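Local coordinates for protein NINE HEME cytochrome C (Desulfovibrio desulfuricans, PDB 1OFY) that carries electrons through nine c-type hemes and may form part of a transmembrane redox complex that delivers them to the cytoplasm for sulfate reduction, at residues H218-I223 and S232-T237. Numbering follows the deposited sequence.
Sequences HNKPEI and SPLSLT. With HEC (heme c), chain F.
L234 and E222 reach past each other in opposite directions, each lying against the other's segment. L234 holds CD1 anti to its CA (chi2 -172°), which sets that methyl against the turn 220-223: it lies 3.7 Å from I223 CA and 3.8 Å from K220 CB, while CD2 rests near E222 O. K220, touching by CB, crosses L234 at about a right angle; bends at chi2, chi3 and chi4 carry the amine away. The turn is a type I beta turn, closed by I223 N to K220 O at 2.9 Å. E222 goes the other way, CG anti to its carbonyl carbon (chi1 -61°) and the chain straight beyond, which sets one carboxylate oxygen by the S235 backbone and the other by the L236 side chain. OE1 stands 3.1 Å from S235 N, but the angle is too poor for a hydrogen bond; OE2 lies 3.6 Å from L236 CG. S235 turns its CB away from residues 218-223, and its OG accepts T237 N in an ST turn. I223 turns from L234 to the heme, with CG1 and CD1 each 3.8 Å from propionate carbon CAD. H218 NE2 binds the iron at 1.9 Å, opposite H115, completing the bis-histidine site of heme 4, the extra heme between the two tetraheme clusters. Both segments belong to the loop between helices 212-217 and 241-244; helix 124-130 packs on N219 and K220, and E124 of the second subunit accepts L234 N.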
ATOM      1  N   HIS A 218      -4.173  -6.922 -12.983  1.00 19.08           N
ATOM      2  CA  HIS A 218      -3.638  -5.709 -13.614  1.00 20.19           C
ATOM      3  C   HIS A 218      -4.805  -4.734 -13.657  1.00 18.86           C
ATOM      4  O   HIS A 218      -5.434  -4.486 -14.680  1.00 17.08           O
ATOM      5  CB  HIS A 218      -3.049  -6.076 -14.971  1.00 17.02           C
ATOM      6  CG  HIS A 218      -1.870  -7.011 -14.899  1.00 13.19           C
ATOM      7  ND1 HIS A 218      -1.334  -7.597 -16.024  1.00 13.77           N
ATOM      8  CD2 HIS A 218      -1.116  -7.464 -13.881  1.00 13.08           C
ATOM      9  CE1 HIS A 218      -0.311  -8.363 -15.680  1.00 15.09           C
ATOM     10  NE2 HIS A 218      -0.142  -8.314 -14.372  1.00 11.41           N
ATOM     11  N   ASN A 219      -5.144  -4.207 -12.469  1.00 18.04           N
ATOM     12  CA  ASN A 219      -6.470  -3.606 -12.352  1.00 19.99           C
ATOM     13  C   ASN A 219      -6.479  -2.100 -12.159  1.00 20.98           C
ATOM     14  O   ASN A 219      -7.493  -1.556 -11.703  1.00 17.52           O
ATOM     15  CB  ASN A 219      -7.226  -4.291 -11.199  1.00 19.93           C
ATOM     16  CG  ASN A 219      -6.471  -4.245  -9.890  1.00 22.93           C
ATOM     17  OD1 ASN A 219      -5.735  -3.304  -9.587  1.00 26.47           O
ATOM     18  ND2 ASN A 219      -6.637  -5.287  -9.077  1.00 27.68           N
ATOM     19  N   LYS A 220      -5.418  -1.389 -12.506  1.00 21.13           N
ATOM     20  CA  LYS A 220      -5.543   0.063 -12.695  1.00 21.54           C
ATOM     21  C   LYS A 220      -4.987   0.379 -14.083  1.00 18.92           C
ATOM     22  O   LYS A 220      -3.985  -0.228 -14.457  1.00 18.69           O
ATOM     23  CB  LYS A 220      -4.836   0.885 -11.634  1.00 24.47           C
ATOM     24  CG  LYS A 220      -4.868   0.359 -10.215  1.00 31.14           C
ATOM     25  CD  LYS A 220      -5.263   1.408  -9.192  1.00 36.83           C
ATOM     26  CE  LYS A 220      -6.095   0.818  -8.066  1.00 41.50           C
ATOM     27  NZ  LYS A 220      -7.551   1.133  -8.161  1.00 43.07           N
ATOM     28  N   PRO A 221      -5.580   1.287 -14.829  1.00 20.67           N
ATOM     29  CA  PRO A 221      -5.109   1.596 -16.186  1.00 20.13           C
ATOM     30  C   PRO A 221      -3.617   1.863 -16.272  1.00 17.80           C
ATOM     31  O   PRO A 221      -2.976   1.493 -17.268  1.00 20.69           O
ATOM     32  CB  PRO A 221      -5.890   2.881 -16.524  1.00 22.95           C
ATOM     33  CG  PRO A 221      -7.175   2.682 -15.776  1.00 22.97           C
ATOM     34  CD  PRO A 221      -6.741   2.113 -14.449  1.00 21.61           C
ATOM     35  N   GLU A 222      -2.986   2.474 -15.271  1.00 15.49           N
ATOM     36  CA  GLU A 222      -1.540   2.676 -15.416  1.00 17.56           C
ATOM     37  C   GLU A 222      -0.697   1.716 -14.607  1.00 17.06           C
ATOM     38  O   GLU A 222       0.482   1.939 -14.327  1.00 18.12           O
ATOM     39  CB  GLU A 222      -1.227   4.135 -15.038  1.00 19.32           C
ATOM     40  CG  GLU A 222      -1.974   5.085 -15.982  1.00 20.96           C
ATOM     41  CD  GLU A 222      -2.009   6.495 -15.440  1.00 23.85           C
ATOM     42  OE1 GLU A 222      -1.360   6.746 -14.407  1.00 31.11           O
ATOM     43  OE2 GLU A 222      -2.685   7.346 -16.046  1.00 31.58           O
ATOM     44  N   ILE A 223      -1.244   0.580 -14.183  1.00 16.40           N
ATOM     45  CA  ILE A 223      -0.438  -0.271 -13.307  1.00 14.28           C
ATOM     46  C   ILE A 223       0.761  -0.901 -13.986  1.00 13.46           C
ATOM     47  O   ILE A 223       1.770  -1.204 -13.332  1.00 12.13           O
ATOM     48  CB  ILE A 223      -1.364  -1.359 -12.710  1.00 14.69           C
ATOM     49  CG1 ILE A 223      -0.775  -2.053 -11.481  1.00 16.14           C
ATOM     50  CG2 ILE A 223      -1.757  -2.362 -13.765  1.00 13.44           C
ATOM     51  CD1 ILE A 223      -1.814  -2.757 -10.641  1.00 23.97           C
ATOM     52  N   SER A 232       6.040   4.646  -6.579  1.00 16.87           N
ATOM     53  CA  SER A 232       5.551   6.023  -6.638  1.00 14.03           C
ATOM     54  C   SER A 232       4.148   5.986  -7.207  1.00 13.97           C
ATOM     55  O   SER A 232       3.810   5.015  -7.884  1.00 17.39           O
ATOM     56  CB  SER A 232       6.479   6.916  -7.457  1.00 15.18           C
ATOM     57  OG  SER A 232       6.356   6.591  -8.833  1.00 19.17           O
ATOM     58  N   PRO A 233       3.324   6.991  -6.943  1.00 16.57           N
ATOM     59  CA  PRO A 233       1.931   6.971  -7.399  1.00 18.99           C
ATOM     60  C   PRO A 233       1.809   6.708  -8.895  1.00 19.55           C
ATOM     61  O   PRO A 233       2.636   7.210  -9.657  1.00 24.73           O
ATOM     62  CB  PRO A 233       1.452   8.396  -7.088  1.00 19.56           C
ATOM     63  CG  PRO A 233       2.308   8.835  -5.951  1.00 17.78           C
ATOM     64  CD  PRO A 233       3.655   8.205  -6.185  1.00 16.81           C
ATOM     65  N   LEU A 234       0.819   5.938  -9.332  1.00 15.05           N
ATOM     66  CA  LEU A 234       0.678   5.692 -10.768  1.00 16.35           C
ATOM     67  C   LEU A 234       0.485   7.028 -11.484  1.00 19.58           C
ATOM     68  O   LEU A 234      -0.217   7.927 -11.012  1.00 18.05           O
ATOM     69  CB  LEU A 234      -0.468   4.732 -11.071  1.00 17.76           C
ATOM     70  CG  LEU A 234      -0.375   3.331 -10.446  1.00 18.40           C
ATOM     71  CD1 LEU A 234      -1.466   2.399 -10.962  1.00 15.89           C
ATOM     72  CD2 LEU A 234       0.994   2.717 -10.693  1.00 18.04           C
ATOM     73  N   SER A 235       1.126   7.198 -12.635  1.00 18.60           N
ATOM     74  CA  SER A 235       1.182   8.500 -13.281  1.00 18.46           C
ATOM     75  C   SER A 235       1.665   8.384 -14.713  1.00 20.55           C
ATOM     76  O   SER A 235       2.433   7.470 -15.030  1.00 18.15           O
ATOM     77  CB  SER A 235       2.159   9.370 -12.479  1.00 17.96           C
ATOM     78  OG  SER A 235       2.589  10.464 -13.270  1.00 19.76           O
ATOM     79  N   LEU A 236       1.267   9.283 -15.606  1.00 21.00           N
ATOM     80  CA  LEU A 236       1.807   9.198 -16.966  1.00 19.83           C
ATOM     81  C   LEU A 236       3.174   9.861 -17.020  1.00 19.34           C
ATOM     82  O   LEU A 236       3.883   9.812 -18.029  1.00 22.15           O
ATOM     83  CB  LEU A 236       0.853   9.827 -17.976  1.00 18.67           C
ATOM     84  CG  LEU A 236      -0.441   9.066 -18.259  1.00 20.03           C
ATOM     85  CD1 LEU A 236      -1.296   9.814 -19.271  1.00 25.84           C
ATOM     86  CD2 LEU A 236      -0.150   7.654 -18.750  1.00 18.32           C
ATOM     87  N   THR A 237       3.596  10.504 -15.935  1.00 17.38           N
ATOM     88  CA  THR A 237       4.943  11.087 -15.935  1.00 18.77           C
ATOM     89  C   THR A 237       5.672  10.803 -14.634  1.00 19.08           C
ATOM     90  O   THR A 237       5.899  11.688 -13.806  1.00 18.24           O
ATOM     91  CB  THR A 237       4.873  12.607 -16.175  1.00 22.40           C
ATOM     92  OG1 THR A 237       4.002  13.187 -15.197  1.00 26.48           O
ATOM     93  CG2 THR A 237       4.248  12.935 -17.526  1.00 18.70           C
TER
HETATM   94 FE   HEC F1296       1.361  -9.229 -13.628  1.00 15.72          FE
HETATM   95  CHA HEC F1296       0.467  -7.843 -10.596  1.00 19.94           C
HETATM   96  CHB HEC F1296      -0.395 -11.967 -12.900  1.00 19.17           C
HETATM   97  CHC HEC F1296       2.283 -10.612 -16.651  1.00 20.04           C
HETATM   98  CHD HEC F1296       3.185  -6.487 -14.326  1.00 16.56           C
HETATM   99  NA  HEC F1296       0.255  -9.772 -12.048  1.00 17.91           N
HETATM  100  C1A HEC F1296       0.026  -9.118 -10.857  1.00 19.78           C
HETATM  101  C2A HEC F1296      -0.703  -9.975  -9.950  1.00 20.10           C
HETATM  102  C3A HEC F1296      -0.987 -11.108 -10.619  1.00 19.74           C
HETATM  103  C4A HEC F1296      -0.367 -10.999 -11.923  1.00 19.31           C
HETATM  104  CMA HEC F1296      -1.801 -12.320 -10.158  1.00 13.32           C
HETATM  105  CAA HEC F1296      -1.042  -9.578  -8.507  1.00 17.83           C
HETATM  106  CBA HEC F1296       0.245  -9.489  -7.655  1.00 18.90           C
HETATM  107  CGA HEC F1296       0.796 -10.889  -7.423  1.00 23.93           C
HETATM  108  O1A HEC F1296      -0.023 -11.713  -6.950  1.00 26.64           O
HETATM  109  O2A HEC F1296       1.991 -11.062  -7.730  1.00 29.06           O
HETATM  110  NB  HEC F1296       0.863 -10.854 -14.691  1.00 23.23           N
HETATM  111  C1B HEC F1296       0.208 -11.942 -14.136  1.00 21.69           C
HETATM  112  C2B HEC F1296       0.241 -13.066 -15.055  1.00 23.29           C
HETATM  113  C3B HEC F1296       0.990 -12.691 -16.107  1.00 21.83           C
HETATM  114  C4B HEC F1296       1.429 -11.338 -15.859  1.00 21.93           C
HETATM  115  CMB HEC F1296      -0.455 -14.412 -14.813  1.00 18.96           C
HETATM  116  CAB HEC F1296       1.350 -13.515 -17.342  1.00 20.30           C
HETATM  117  CBB HEC F1296       0.142 -14.067 -18.099  1.00 20.48           C
HETATM  118  NC  HEC F1296       2.598  -8.731 -15.128  1.00 20.50           N
HETATM  119  C1C HEC F1296       2.759  -9.354 -16.353  1.00 20.81           C
HETATM  120  C2C HEC F1296       3.497  -8.502 -17.257  1.00 20.04           C
HETATM  121  C3C HEC F1296       3.833  -7.399 -16.567  1.00 18.40           C
HETATM  122  C4C HEC F1296       3.193  -7.489 -15.273  1.00 19.43           C
HETATM  123  CMC HEC F1296       3.825  -8.852 -18.713  1.00 15.79           C
HETATM  124  CAC HEC F1296       4.761  -6.264 -17.033  1.00 15.33           C
HETATM  125  CBC HEC F1296       4.351  -5.615 -18.360  1.00  9.89           C
HETATM  126  ND  HEC F1296       1.771  -7.536 -12.637  1.00 20.05           N
HETATM  127  C1D HEC F1296       2.537  -6.489 -13.119  1.00 18.84           C
HETATM  128  C2D HEC F1296       2.556  -5.407 -12.160  1.00 20.04           C
HETATM  129  C3D HEC F1296       1.726  -5.755 -11.162  1.00 20.17           C
HETATM  130  C4D HEC F1296       1.279  -7.100 -11.426  1.00 20.47           C
HETATM  131  CMD HEC F1296       3.375  -4.123 -12.311  1.00 16.27           C
HETATM  132  CAD HEC F1296       1.278  -4.921  -9.962  1.00 20.58           C
HETATM  133  CBD HEC F1296       2.226  -5.079  -8.759  1.00 27.48           C
HETATM  134  CGD HEC F1296       1.504  -4.765  -7.458  1.00 35.38           C
HETATM  135  O1D HEC F1296       0.602  -5.563  -7.112  1.00 49.53           O
HETATM  136  O2D HEC F1296       1.853  -3.742  -6.832  1.00 38.53           O